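Local coordinates for protein UDP-N-acetylmuramate--L-alanine ligase (Thermotoga maritima, PDB 1J6U) that catalyses the ATP-dependent addition of L-alanine to UDP-N-acetylmuramate, a step of peptidoglycan biosynthesis in cell wall formation, at residues V75-T78 with P79-D83; L102-F105 with R106-K110; E174-F177 with S178-S181; F209-I212 with S213-T216. All coordinates share one frame; numbering follows the deposited sequence.

Contact 1: V75-T78 with P79-D83; sequences VIKT and PAVRD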
ATOM      1  N   VAL A  75      -6.043  18.684  17.802  1.00 42.45           N
ATOM      2  CA  VAL A  75      -5.764  18.831  16.392  1.00 38.57           C
ATOM      3  C   VAL A  75      -4.661  17.868  16.037  1.00 41.47           C
ATOM      4  O   VAL A  75      -3.618  17.868  16.694  1.00 32.45           O
ATOM      5  CB  VAL A  75      -5.242  20.239  16.027  1.00 39.37           C
ATOM      6  CG1 VAL A  75      -4.562  20.173  14.649  1.00 37.54           C
ATOM      7  CG2 VAL A  75      -6.372  21.241  15.987  1.00 37.87           C
ATOM      8  N   ILE A  76      -4.879  17.067  14.994  1.00 34.15           N
ATOM      9  CA  ILE A  76      -3.855  16.137  14.542  1.00 37.29           C
ATOM     10  C   ILE A  76      -3.431  16.503  13.127  1.00 41.84           C
ATOM     11  O   ILE A  76      -4.277  16.836  12.269  1.00 40.43           O
ATOM     12  CB  ILE A  76      -4.369  14.702  14.535  1.00 46.97           C
ATOM     13  CG1 ILE A  76      -4.877  14.345  15.927  1.00 35.13           C
ATOM     14  CG2 ILE A  76      -3.248  13.769  14.095  1.00 35.97           C
ATOM     15  CD1 ILE A  76      -5.439  12.981  16.007  1.00 48.03           C
ATOM     16  N   LYS A  77      -2.127  16.444  12.876  1.00 40.57           N
ATOM     17  CA  LYS A  77      -1.607  16.790  11.551  1.00 47.69           C
ATOM     18  C   LYS A  77      -0.582  15.794  11.015  1.00 45.80           C
ATOM     19  O   LYS A  77       0.126  15.127  11.762  1.00 54.84           O
ATOM     20  CB  LYS A  77      -0.977  18.189  11.586  1.00 32.84           C
ATOM     21  CG  LYS A  77       0.325  18.274  12.362  1.00 39.52           C
ATOM     22  CD  LYS A  77       0.725  19.723  12.593  1.00 42.95           C
ATOM     23  CE  LYS A  77       2.162  19.995  12.221  1.00 43.66           C
ATOM     24  NZ  LYS A  77       3.189  19.398  13.112  1.00 36.79           N
ATOM     25  N   THR A  78      -0.504  15.705   9.704  1.00 48.69           N
ATOM     26  CA  THR A  78       0.454  14.821   9.064  1.00 48.77           C
ATOM     27  C   THR A  78       1.773  15.554   8.856  1.00 48.41           C
ATOM     28  O   THR A  78       1.823  16.781   8.823  1.00 48.35           O
ATOM     29  CB  THR A  78      -0.047  14.408   7.715  1.00 52.54           C
ATOM     30  OG1 THR A  78       0.240  15.453   6.766  1.00 59.94           O
ATOM     31  CG2 THR A  78      -1.551  14.158   7.794  1.00 40.38           C
ATOM     32  N   PRO A  79       2.861  14.807   8.666  1.00 53.34           N
ATOM     33  CA  PRO A  79       4.155  15.469   8.467  1.00 46.93           C
ATOM     34  C   PRO A  79       4.140  16.503   7.351  1.00 44.04           C
ATOM     35  O   PRO A  79       4.970  17.409   7.339  1.00 46.32           O
ATOM     36  CB  PRO A  79       5.106  14.312   8.158  1.00 47.32           C
ATOM     37  CG  PRO A  79       4.429  13.111   8.812  1.00 54.62           C
ATOM     38  CD  PRO A  79       2.970  13.342   8.526  1.00 48.75           C
ATOM     39  N   ALA A  80       3.200  16.385   6.416  1.00 44.75           N
ATOM     40  CA  ALA A  80       3.153  17.346   5.310  1.00 42.17           C
ATOM     41  C   ALA A  80       2.518  18.694   5.659  1.00 46.80           C
ATOM     42  O   ALA A  80       2.731  19.669   4.954  1.00 43.28           O
ATOM     43  CB  ALA A  80       2.423  16.751   4.117  1.00 31.18           C
ATOM     44  N   VAL A  81       1.730  18.751   6.723  1.00 45.70           N
ATOM     45  CA  VAL A  81       1.087  20.003   7.095  1.00 47.67           C
ATOM     46  C   VAL A  81       2.126  21.029   7.503  1.00 40.80           C
ATOM     47  O   VAL A  81       2.848  20.838   8.462  1.00 51.70           O
ATOM     48  CB  VAL A  81       0.086  19.762   8.222  1.00 49.99           C
ATOM     49  CG1 VAL A  81      -0.428  21.081   8.763  1.00 46.62           C
ATOM     50  CG2 VAL A  81      -1.069  18.931   7.672  1.00 37.84           C
ATOM     51  N   ARG A  82       2.216  22.123   6.771  1.00 40.33           N
ATOM     52  CA  ARG A  82       3.241  23.107   7.097  1.00 54.77           C
ATOM     53  C   ARG A  82       2.749  24.078   8.158  1.00 54.07           C
ATOM     54  O   ARG A  82       1.520  24.211   8.357  1.00 40.60           O
ATOM     55  CB  ARG A  82       3.717  23.825   5.816  1.00 60.63           C
ATOM     56  CG  ARG A  82       2.684  23.844   4.683  1.00 67.65           C
ATOM     57  CD  ARG A  82       3.300  24.105   3.303  1.00 71.92           C
ATOM     58  NE  ARG A  82       4.029  25.374   3.206  1.00 77.92           N
ATOM     59  CZ  ARG A  82       5.303  25.539   3.557  1.00 77.48           C
ATOM     60  NH1 ARG A  82       6.002  24.518   4.032  1.00 86.82           N
ATOM     61  NH2 ARG A  82       5.885  26.720   3.428  1.00 75.84           N
ATOM     62  N   ASP A  83       3.706  24.714   8.853  1.00 45.40           N
ATOM     63  CA  ASP A  83       3.398  25.661   9.933  1.00 40.83           C
ATOM     64  C   ASP A  83       2.615  26.877   9.517  1.00 45.22           C
ATOM     65  O   ASP A  83       2.056  27.559  10.367  1.00 44.92           O
ATOM     66  CB  ASP A  83       4.656  26.135  10.651  1.00 54.34           C
ATOM     67  CG  ASP A  83       5.231  25.080  11.597  1.00 70.05           C
ATOM     68  OD1 ASP A  83       4.439  24.411  12.318  1.00 58.01           O
ATOM     69  OD2 ASP A  83       6.481  24.939  11.620  1.00 68.57           O
TER

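Contact 2: L102-F105 with R106-K110; sequences LHYF and RDTLK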
ATOM      1  N   LEU A 102       1.788   9.965  13.428  1.00 33.45           N
ATOM      2  CA  LEU A 102       2.465   8.777  13.941  1.00 41.11           C
ATOM      3  C   LEU A 102       2.489   8.740  15.426  1.00 46.55           C
ATOM      4  O   LEU A 102       2.128   7.734  16.046  1.00 52.59           O
ATOM      5  CB  LEU A 102       3.901   8.678  13.444  1.00 36.27           C
ATOM      6  CG  LEU A 102       4.307   7.375  12.773  1.00 42.12           C
ATOM      7  CD1 LEU A 102       5.787   7.191  13.000  1.00 36.68           C
ATOM      8  CD2 LEU A 102       3.498   6.186  13.322  1.00 32.02           C
ATOM      9  N   HIS A 103       2.930   9.851  15.992  1.00 51.58           N
ATOM     10  CA  HIS A 103       3.014   9.986  17.430  1.00 49.42           C
ATOM     11  C   HIS A 103       1.652   9.741  18.082  1.00 40.70           C
ATOM     12  O   HIS A 103       1.562   9.074  19.100  1.00 39.76           O
ATOM     13  CB  HIS A 103       3.511  11.386  17.788  1.00 53.73           C
ATOM     14  CG  HIS A 103       3.679  11.587  19.252  1.00 65.35           C
ATOM     15  ND1 HIS A 103       4.851  11.280  19.910  1.00 71.03           N
ATOM     16  CD2 HIS A 103       2.792  11.955  20.207  1.00 73.13           C
ATOM     17  CE1 HIS A 103       4.677  11.446  21.210  1.00 72.15           C
ATOM     18  NE2 HIS A 103       3.437  11.853  21.416  1.00 77.58           N
ATOM     19  N   TYR A 104       0.590  10.288  17.499  1.00 38.39           N
ATOM     20  CA  TYR A 104      -0.749  10.112  18.053  1.00 43.64           C
ATOM     21  C   TYR A 104      -1.177   8.645  17.923  1.00 47.98           C
ATOM     22  O   TYR A 104      -1.835   8.072  18.800  1.00 42.09           O
ATOM     23  CB  TYR A 104      -1.738  10.984  17.305  1.00 38.33           C
ATOM     24  CG  TYR A 104      -3.136  10.878  17.844  1.00 39.66           C
ATOM     25  CD1 TYR A 104      -3.475  11.444  19.080  1.00 35.98           C
ATOM     26  CD2 TYR A 104      -4.139  10.235  17.108  1.00 40.38           C
ATOM     27  CE1 TYR A 104      -4.789  11.384  19.565  1.00 36.18           C
ATOM     28  CE2 TYR A 104      -5.443  10.163  17.586  1.00 41.12           C
ATOM     29  CZ  TYR A 104      -5.760  10.743  18.808  1.00 40.09           C
ATOM     30  OH  TYR A 104      -7.051  10.692  19.248  1.00 48.30           O
ATOM     31  N   PHE A 105      -0.809   8.056  16.794  1.00 43.63           N
ATOM     32  CA  PHE A 105      -1.103   6.670  16.543  1.00 46.41           C
ATOM     33  C   PHE A 105      -0.427   5.819  17.640  1.00 47.47           C
ATOM     34  O   PHE A 105      -1.052   4.932  18.244  1.00 39.03           O
ATOM     35  CB  PHE A 105      -0.571   6.277  15.168  1.00 43.87           C
ATOM     36  CG  PHE A 105      -0.879   4.879  14.808  1.00 45.03           C
ATOM     37  CD1 PHE A 105      -2.199   4.433  14.808  1.00 48.05           C
ATOM     38  CD2 PHE A 105       0.142   3.989  14.505  1.00 51.39           C
ATOM     39  CE1 PHE A 105      -2.508   3.110  14.506  1.00 40.70           C
ATOM     40  CE2 PHE A 105      -0.151   2.664  14.203  1.00 53.03           C
ATOM     41  CZ  PHE A 105      -1.483   2.228  14.204  1.00 49.60           C
ATOM     42  N   ARG A 106       0.849   6.087  17.908  1.00 37.36           N
ATOM     43  CA  ARG A 106       1.498   5.324  18.946  1.00 39.97           C
ATOM     44  C   ARG A 106       0.761   5.471  20.250  1.00 41.19           C
ATOM     45  O   ARG A 106       0.564   4.501  20.983  1.00 44.46           O
ATOM     46  CB  ARG A 106       2.915   5.759  19.171  1.00 35.85           C
ATOM     47  CG  ARG A 106       3.674   4.658  19.845  1.00 42.99           C
ATOM     48  CD  ARG A 106       5.031   5.079  20.277  1.00 52.49           C
ATOM     49  NE  ARG A 106       4.937   5.898  21.467  1.00 70.32           N
ATOM     50  CZ  ARG A 106       5.989   6.410  22.070  1.00 75.97           C
ATOM     51  NH1 ARG A 106       7.193   6.176  21.574  1.00 89.14           N
ATOM     52  NH2 ARG A 106       5.837   7.151  23.154  1.00 91.15           N
ATOM     53  N   ASP A 107       0.353   6.686  20.558  1.00 42.32           N
ATOM     54  CA  ASP A 107      -0.369   6.879  21.791  1.00 51.15           C
ATOM     55  C   ASP A 107      -1.661   6.108  21.690  1.00 50.73           C
ATOM     56  O   ASP A 107      -2.126   5.532  22.674  1.00 46.47           O
ATOM     57  CB  ASP A 107      -0.667   8.356  22.033  1.00 55.05           C
ATOM     58  CG  ASP A 107       0.562   9.128  22.432  1.00 74.47           C
ATOM     59  OD1 ASP A 107       1.613   8.472  22.659  1.00 73.29           O
ATOM     60  OD2 ASP A 107       0.473  10.379  22.524  1.00 78.87           O
ATOM     61  N   THR A 108      -2.239   6.080  20.493  1.00 53.47           N
ATOM     62  CA  THR A 108      -3.506   5.385  20.331  1.00 57.05           C
ATOM     63  C   THR A 108      -3.337   3.900  20.608  1.00 57.19           C
ATOM     64  O   THR A 108      -4.207   3.270  21.206  1.00 60.56           O
ATOM     65  CB  THR A 108      -4.116   5.641  18.937  1.00 56.59           C
ATOM     66  OG1 THR A 108      -5.083   6.707  19.035  1.00 60.18           O
ATOM     67  CG2 THR A 108      -4.790   4.369  18.403  1.00 61.43           C
ATOM     68  N   LEU A 109      -2.210   3.340  20.199  1.00 52.41           N
ATOM     69  CA  LEU A 109      -1.982   1.943  20.472  1.00 45.42           C
ATOM     70  C   LEU A 109      -1.762   1.789  21.964  1.00 51.71           C
ATOM     71  O   LEU A 109      -2.298   0.862  22.559  1.00 55.58           O
ATOM     72  CB  LEU A 109      -0.777   1.426  19.690  1.00 43.00           C
ATOM     73  CG  LEU A 109      -0.998   1.402  18.179  1.00 39.78           C
ATOM     74  CD1 LEU A 109       0.227   0.897  17.466  1.00 39.73           C
ATOM     75  CD2 LEU A 109      -2.193   0.538  17.904  1.00 47.32           C
ATOM     76  N   LYS A 110      -0.991   2.685  22.586  1.00 45.25           N
ATOM     77  CA  LYS A 110      -0.784   2.567  24.025  1.00 48.68           C
ATOM     78  C   LYS A 110      -2.131   2.467  24.713  1.00 57.14           C
ATOM     79  O   LYS A 110      -2.299   1.683  25.637  1.00 70.87           O
ATOM     80  CB  LYS A 110      -0.003   3.749  24.606  1.00 52.50           C
ATOM     81  CG  LYS A 110       1.500   3.646  24.378  1.00 56.77           C
ATOM     82  CD  LYS A 110       2.304   4.794  24.982  1.00 64.60           C
ATOM     83  CE  LYS A 110       3.798   4.660  24.646  1.00 75.17           C
ATOM     84  NZ  LYS A 110       4.676   5.562  25.451  1.00 88.89           N
TER
HETATM   85  O   HOH W   1       3.641   8.246  21.217  1.00 56.16           O

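Contact 3: E174-F177 with S178-S181; sequences EEFF and SEFS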
ATOM      1  N   GLU A 174       9.483   7.679   8.645  1.00 49.66           N
ATOM      2  CA  GLU A 174       9.635   8.502   9.819  1.00 57.37           C
ATOM      3  C   GLU A 174      10.426   7.709  10.837  1.00 54.77           C
ATOM      4  O   GLU A 174       9.993   6.647  11.271  1.00 52.74           O
ATOM      5  CB  GLU A 174       8.265   8.887  10.382  1.00 58.73           C
ATOM      6  CG  GLU A 174       7.148   8.844   9.323  1.00 84.98           C
ATOM      7  CD  GLU A 174       5.858   9.566   9.751  1.00 97.55           C
ATOM      8  OE1 GLU A 174       4.761   9.162   9.272  1.00 93.01           O
ATOM      9  OE2 GLU A 174       5.948  10.540  10.549  1.00 86.81           O
ATOM     10  N   GLU A 175      11.592   8.234  11.203  1.00 56.89           N
ATOM     11  CA  GLU A 175      12.478   7.621  12.198  1.00 56.83           C
ATOM     12  C   GLU A 175      11.726   7.166  13.468  1.00 52.73           C
ATOM     13  O   GLU A 175      12.068   6.144  14.085  1.00 50.39           O
ATOM     14  CB  GLU A 175      13.566   8.629  12.576  1.00 51.72           C
ATOM     15  CG  GLU A 175      14.720   8.089  13.410  1.00 67.82           C
ATOM     16  CD  GLU A 175      15.754   9.169  13.707  1.00 74.01           C
ATOM     17  OE1 GLU A 175      16.969   8.928  13.486  1.00 64.92           O
ATOM     18  OE2 GLU A 175      15.338  10.264  14.161  1.00 75.16           O
ATOM     19  N   PHE A 176      10.702   7.925  13.842  1.00 39.78           N
ATOM     20  CA  PHE A 176       9.892   7.627  15.029  1.00 44.08           C
ATOM     21  C   PHE A 176       9.243   6.247  14.985  1.00 48.80           C
ATOM     22  O   PHE A 176       8.672   5.820  15.977  1.00 40.47           O
ATOM     23  CB  PHE A 176       8.777   8.664  15.181  1.00 32.82           C
ATOM     24  CG  PHE A 176       8.047   8.600  16.504  1.00 37.94           C
ATOM     25  CD1 PHE A 176       8.654   9.048  17.672  1.00 42.17           C
ATOM     26  CD2 PHE A 176       6.739   8.115  16.576  1.00 39.44           C
ATOM     27  CE1 PHE A 176       7.967   9.016  18.900  1.00 49.96           C
ATOM     28  CE2 PHE A 176       6.036   8.076  17.788  1.00 44.22           C
ATOM     29  CZ  PHE A 176       6.654   8.529  18.962  1.00 50.74           C
ATOM     30  N   PHE A 177       9.304   5.553  13.847  1.00 46.31           N
ATOM     31  CA  PHE A 177       8.661   4.243  13.795  1.00 48.69           C
ATOM     32  C   PHE A 177       9.376   3.344  14.767  1.00 44.07           C
ATOM     33  O   PHE A 177       8.763   2.463  15.369  1.00 50.07           O
ATOM     34  CB  PHE A 177       8.669   3.657  12.373  1.00 31.80           C
ATOM     35  CG  PHE A 177       9.918   2.914  12.005  1.00 40.79           C
ATOM     36  CD1 PHE A 177       9.975   1.513  12.130  1.00 40.21           C
ATOM     37  CD2 PHE A 177      11.014   3.587  11.482  1.00 37.32           C
ATOM     38  CE1 PHE A 177      11.107   0.792  11.733  1.00 40.80           C
ATOM     39  CE2 PHE A 177      12.154   2.881  11.081  1.00 43.25           C
ATOM     40  CZ  PHE A 177      12.208   1.477  11.205  1.00 46.31           C
ATOM     41  N   SER A 178      10.665   3.618  14.937  1.00 44.73           N
ATOM     42  CA  SER A 178      11.549   2.880  15.850  1.00 52.04           C
ATOM     43  C   SER A 178      11.126   2.977  17.329  1.00 50.68           C
ATOM     44  O   SER A 178      11.671   2.280  18.173  1.00 56.74           O
ATOM     45  CB  SER A 178      12.963   3.420  15.737  1.00 45.07           C
ATOM     46  OG  SER A 178      12.949   4.732  16.253  1.00 58.17           O
ATOM     47  N   GLU A 179      10.166   3.847  17.619  1.00 46.07           N
ATOM     48  CA  GLU A 179       9.655   4.055  18.959  1.00 39.33           C
ATOM     49  C   GLU A 179       8.500   3.118  19.268  1.00 42.35           C
ATOM     50  O   GLU A 179       7.996   3.079  20.391  1.00 37.69           O
ATOM     51  CB  GLU A 179       9.179   5.506  19.124  1.00 52.37           C
ATOM     52  CG  GLU A 179      10.291   6.526  19.060  1.00 59.90           C
ATOM     53  CD  GLU A 179      11.360   6.260  20.104  1.00 76.04           C
ATOM     54  OE1 GLU A 179      12.518   5.960  19.720  1.00 77.13           O
ATOM     55  OE2 GLU A 179      11.031   6.343  21.311  1.00 79.63           O
ATOM     56  N   PHE A 180       8.056   2.381  18.266  1.00 40.16           N
ATOM     57  CA  PHE A 180       6.978   1.428  18.472  1.00 40.32           C
ATOM     58  C   PHE A 180       7.592   0.146  19.030  1.00 46.92           C
ATOM     59  O   PHE A 180       8.781  -0.126  18.857  1.00 49.39           O
ATOM     60  CB  PHE A 180       6.261   1.106  17.137  1.00 33.83           C
ATOM     61  CG  PHE A 180       5.339   2.181  16.684  1.00 35.06           C
ATOM     62  CD1 PHE A 180       5.833   3.413  16.258  1.00 39.64           C
ATOM     63  CD2 PHE A 180       3.963   2.006  16.764  1.00 32.18           C
ATOM     64  CE1 PHE A 180       4.946   4.455  15.931  1.00 33.47           C
ATOM     65  CE2 PHE A 180       3.079   3.046  16.434  1.00 40.58           C
ATOM     66  CZ  PHE A 180       3.570   4.262  16.022  1.00 34.37           C
ATOM     67  N   SER A 181       6.789  -0.648  19.708  1.00 44.89           N
ATOM     68  CA  SER A 181       7.311  -1.904  20.197  1.00 53.55           C
ATOM     69  C   SER A 181       6.189  -2.940  20.145  1.00 48.98           C
ATOM     70  O   SER A 181       5.604  -3.321  21.172  1.00 54.19           O
ATOM     71  CB  SER A 181       7.861  -1.732  21.610  1.00 56.68           C
ATOM     72  OG  SER A 181       6.929  -1.018  22.370  1.00 56.51           O
TER

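Contact 4: F209-I212 with S213-T216; sequences FEKI and SRNT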
ATOM      1  N   PHE A 209      15.946   0.457  12.924  1.00 42.78           N
ATOM      2  CA  PHE A 209      15.486  -0.928  12.851  1.00 54.23           C
ATOM      3  C   PHE A 209      15.979  -1.740  14.032  1.00 51.07           C
ATOM      4  O   PHE A 209      15.214  -2.502  14.646  1.00 49.98           O
ATOM      5  CB  PHE A 209      15.913  -1.579  11.535  1.00 52.85           C
ATOM      6  CG  PHE A 209      15.053  -1.180  10.390  1.00 46.64           C
ATOM      7  CD1 PHE A 209      15.513  -0.281   9.437  1.00 53.61           C
ATOM      8  CD2 PHE A 209      13.743  -1.626  10.319  1.00 50.17           C
ATOM      9  CE1 PHE A 209      14.683   0.172   8.431  1.00 54.03           C
ATOM     10  CE2 PHE A 209      12.893  -1.184   9.323  1.00 52.05           C
ATOM     11  CZ  PHE A 209      13.362  -0.281   8.373  1.00 64.72           C
ATOM     12  N   GLU A 210      17.256  -1.560  14.342  1.00 42.65           N
ATOM     13  CA  GLU A 210      17.892  -2.227  15.469  1.00 51.30           C
ATOM     14  C   GLU A 210      16.998  -2.087  16.713  1.00 48.13           C
ATOM     15  O   GLU A 210      16.603  -3.071  17.366  1.00 54.88           O
ATOM     16  CB  GLU A 210      19.232  -1.559  15.745  1.00 55.34           C
ATOM     17  CG  GLU A 210      20.342  -2.512  16.021  1.00 72.12           C
ATOM     18  CD  GLU A 210      21.079  -2.865  14.762  1.00 81.22           C
ATOM     19  OE1 GLU A 210      21.404  -1.913  14.018  1.00 83.24           O
ATOM     20  OE2 GLU A 210      21.335  -4.074  14.525  1.00 88.92           O
ATOM     21  N   LYS A 211      16.676  -0.837  16.993  1.00 36.70           N
ATOM     22  CA  LYS A 211      15.839  -0.423  18.094  1.00 39.36           C
ATOM     23  C   LYS A 211      14.440  -1.021  18.132  1.00 47.81           C
ATOM     24  O   LYS A 211      14.008  -1.515  19.186  1.00 49.36           O
ATOM     25  CB  LYS A 211      15.729   1.108  18.107  1.00 36.45           C
ATOM     26  CG  LYS A 211      14.817   1.629  19.222  1.00 48.21           C
ATOM     27  CD  LYS A 211      14.958   3.125  19.412  1.00 51.46           C
ATOM     28  CE  LYS A 211      14.451   3.523  20.778  1.00 68.86           C
ATOM     29  NZ  LYS A 211      14.895   4.902  21.127  1.00 88.20           N
ATOM     30  N   ILE A 212      13.710  -0.980  17.015  1.00 45.05           N
ATOM     31  CA  ILE A 212      12.367  -1.550  17.077  1.00 47.30           C
ATOM     32  C   ILE A 212      12.483  -3.061  17.229  1.00 47.31           C
ATOM     33  O   ILE A 212      11.681  -3.676  17.939  1.00 44.65           O
ATOM     34  CB  ILE A 212      11.489  -1.189  15.854  1.00 47.13           C
ATOM     35  CG1 ILE A 212      10.061  -1.621  16.138  1.00 45.00           C
ATOM     36  CG2 ILE A 212      12.006  -1.851  14.583  1.00 43.69           C
ATOM     37  CD1 ILE A 212       9.111  -1.146  15.130  1.00 42.43           C
ATOM     38  N   SER A 213      13.486  -3.655  16.580  1.00 40.85           N
ATOM     39  CA  SER A 213      13.697  -5.088  16.712  1.00 47.81           C
ATOM     40  C   SER A 213      13.837  -5.432  18.195  1.00 59.35           C
ATOM     41  O   SER A 213      13.122  -6.309  18.694  1.00 58.54           O
ATOM     42  CB  SER A 213      14.955  -5.510  15.996  1.00 44.27           C
ATOM     43  OG  SER A 213      14.803  -5.314  14.617  1.00 63.92           O
ATOM     44  N   ARG A 214      14.749  -4.735  18.894  1.00 52.59           N
ATOM     45  CA  ARG A 214      14.960  -4.972  20.316  1.00 48.59           C
ATOM     46  C   ARG A 214      13.653  -4.971  21.103  1.00 49.36           C
ATOM     47  O   ARG A 214      13.444  -5.807  21.955  1.00 50.19           O
ATOM     48  CB  ARG A 214      15.926  -3.935  20.913  1.00 55.46           C
ATOM     49  CG  ARG A 214      17.355  -4.124  20.413  1.00 74.69           C
ATOM     50  CD  ARG A 214      18.422  -3.306  21.161  1.00 74.66           C
ATOM     51  NE  ARG A 214      18.690  -2.000  20.560  1.00 64.25           N
ATOM     52  CZ  ARG A 214      18.073  -0.878  20.922  1.00 73.45           C
ATOM     53  NH1 ARG A 214      17.142  -0.882  21.890  1.00 77.52           N
ATOM     54  NH2 ARG A 214      18.395   0.256  20.319  1.00 61.88           N
ATOM     55  N   ASN A 215      12.743  -4.064  20.800  1.00 47.42           N
ATOM     56  CA  ASN A 215      11.511  -4.038  21.555  1.00 42.46           C
ATOM     57  C   ASN A 215      10.337  -4.847  21.033  1.00 44.62           C
ATOM     58  O   ASN A 215       9.184  -4.643  21.432  1.00 52.20           O
ATOM     59  CB  ASN A 215      11.140  -2.595  21.753  1.00 56.15           C
ATOM     60  CG  ASN A 215      12.174  -1.885  22.555  1.00 61.18           C
ATOM     61  OD1 ASN A 215      12.240  -2.062  23.773  1.00 75.69           O
ATOM     62  ND2 ASN A 215      13.026  -1.114  21.889  1.00 53.37           N
ATOM     63  N   THR A 216      10.633  -5.793  20.164  1.00 37.39           N
ATOM     64  CA  THR A 216       9.597  -6.637  19.604  1.00 52.44           C
ATOM     65  C   THR A 216       9.855  -8.083  20.018  1.00 51.03           C
ATOM     66  O   THR A 216      11.013  -8.525  20.008  1.00 47.26           O
ATOM     67  CB  THR A 216       9.606  -6.527  18.055  1.00 48.46           C
ATOM     68  OG1 THR A 216       9.270  -5.187  17.686  1.00 62.80           O
ATOM     69  CG2 THR A 216       8.607  -7.477  17.433  1.00 48.80           C
TER

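Contact 1: V75-T78 with P79-D83
The flat group at the centre of this turn is the peptide joining Thr78 to Pro79. Over one of its faces lie the hydroxyl of Thr78 and the N-H groups of Ala80 and Val81; the carbonyl oxygen of Lys77 lies on the other face, 4.1 Å from Pro79 N. At its edge Pro79 CD, bonded to the peptide nitrogen, lies 3.3 Å from Thr78 CB, a closeness that comes with the Thr-Pro linkage. Thr78 to Val81 form a type I beta turn closed by Val81 N donating to Thr78 O at 2.9 Å. The donor stands well above the carbonyl plane, 45° out of it. A second bond runs beside it: Ala80 N donates to Thr78 OG1 at 3.1 Å, an ST turn laid over the beta turn. It is possible because OG1 sits between the backbone N and the carbonyl carbon (chi1 81°), which swings the hydroxyl over the following peptide. Val81 then folds back on the strand end, its CB 3.9 Å from Lys77 CB, while its CG2 lies 3.8 Å from Thr78 OG1. The lysine chain bends away to give its NZ to Asn100 OD1, and Asp83 pairs with Arg92. The turn follows strand 74-77 of the Rossmann-like N-terminal domain, where Val81 also rests on Ile88 of the next helix. Thr78 thus takes two successive N-H groups, Val81 N on its carbonyl and Ala80 N on its hydroxyl, so both donors are met inside the turn.

Contact 2: L102-F105 with R106-K110
His103 and Asp107 stand one turn apart on helix 101-112 of the N-terminal alpha/beta domain, and the contact is one of successive helical turns. Main-chain bonds come first: Arg106 N donates to Leu102 O, Asp107 N to His103 O, Thr108 N to Tyr104 O and Leu109 N to Phe105 O, the regular i to i+4 pattern. Polar side chains meet on one flank. The carboxylate of Asp107 is turned 76° from the His103 imidazole, and Asp107 OD2 lies 3.5 Å from His103 NE2. A water over a face of the imidazole donates to His103 O at 3.1 Å and to Asp107 OD1 at 2.5 Å. Were Asp107 an alanine, this water would probably lose one of its two acceptors and the imidazole its carboxylate neighbour. Glu99 OE2 comes close to Asp107 OD2, a like-charge approach that may raise the proton affinity of either acid.

Ring contacts occupy the other flanks. The hydroxyl of Thr108 lies over a face of the Tyr104 ring, OG1 3.8 Å from Tyr104 CE2. Phe105, its CG trans to the backbone N (chi1 -178°), carries its ring out to meet Phe146 and Tyr168 of the middle domain edge-to-face. Leu109 CG lies over one face of that ring, toward its rim, in a CH-pi contact 4.3 Å from the Phe105 centroid, and in apolar contact Leu109 CD1 reaches to 3.7 Å from Phe105 CE2.

Contact 3: E174-F177 with S178-S181
Phe176 and Glu179 meet on a short 3-10 turn in the loop between strands 166-170 and 184-187 of the middle domain. Main-chain bonds of the i to i+3 kind hold it: Ser178 N to Glu175 O, Glu179 N to Phe176 O and Phe180 N to Phe177 O, each 3.0 Å. In all three the donor stands well above the carbonyl plane. A side chain adds to the first: Ser178 OG donates to Glu175 O at 2.7 Å, its chi1 of 68° folding the hydroxyl back toward that carbonyl, which therefore takes two donors from one residue.

Ring contacts follow. Glu179 lays its aliphatic stem over one face of Phe176, in a CH-pi contact with Glu179 CB 3.8 Å from the Phe176 ring centroid. The Phe180 ring turns its edge to the backbone, Phe180 CD1 standing 3.2 Å from Phe177 O, and its CE1 touches Phe176 CD2 at 4.1 Å. Both rings pack on helix 101-112.

Helix 202-214 supplies partners for two of the carboxylates: Arg204 for Glu175 and Lys211 for Glu179. Glu179 thus serves two chemistries, its methylenes packing on an aromatic ring and its carboxylate paired with a lysine beyond the turn.

Contact 4: F209-I212 with S213-T216
Phe209 to Arg214 form the last turns of helix 202-214, with Ser213 N bound to Phe209 O, Arg214 N to Glu210 O and, more loosely at 3.3 Å, Asn215 N to Lys211 O, and Asn215 is the first residue to leave helical backbone angles. Three side chains add their own bonds to carbonyls of the preceding turn. Ser213 OG donates to Phe209 O at 2.8 Å from above the carbonyl plane, so that this oxygen receives both the N-H and the hydroxyl of one residue; chi1 of -66° brings OG back over it. With a glycine in place of Ser213 the hydroxyl is gone, and Phe209 O is likely to be left with the backbone N-H alone of this pair.

Asn215 ND2 reaches Lys211 O at 2.9 Å, from the opposite face of the carbonyl plane to Asn215 N, which makes two bonds to one oxygen at the helix end. Thr216 OG1 donates to Ile212 O at 2.9 Å, again from above the plane. The helix is the crossover of the beta-alpha-beta unit that runs from strand 184-187 to strand 218-222 in the middle domain, and Ile212 and Thr216 both pack on Leu185 of the first strand. Phe209, near Gly121 of the predicted ATP site, meets Phe177 and Tyr205 edge-to-face. The guanidinium of Arg214 lies with one face over the Lys211 backbone, its plane 3.4 Å from Lys211 CA, which is offset toward the rim of the group. The lysine amine turns instead to Glu179, and Glu210 OE2 is hydrogen-bonded to His230 NE2.

Overall arrangement
From the N terminus the contacts follow in series, each local, with none nested in or crossing another. Contact 1 turns the chain out of strand 74-77, and contact 2 spans two turns of helix 101-112; both belong to the N-terminal domain, where Ile76 packs on Tyr104. Contact 3 is a 3-10 turn in the loop between strands 166-170 and 184-187 of the middle domain, and contact 4 ends helix 202-214. Contact 3 is the hub: Phe176 and Phe180 pack on helix 101-112, Glu174 touches Pro79, and Glu179 and Phe177 meet Lys211 and Phe209. It thus ties the two domains together, whereas contacts 2 and 4 stay about 8 Å apart at their nearest atoms.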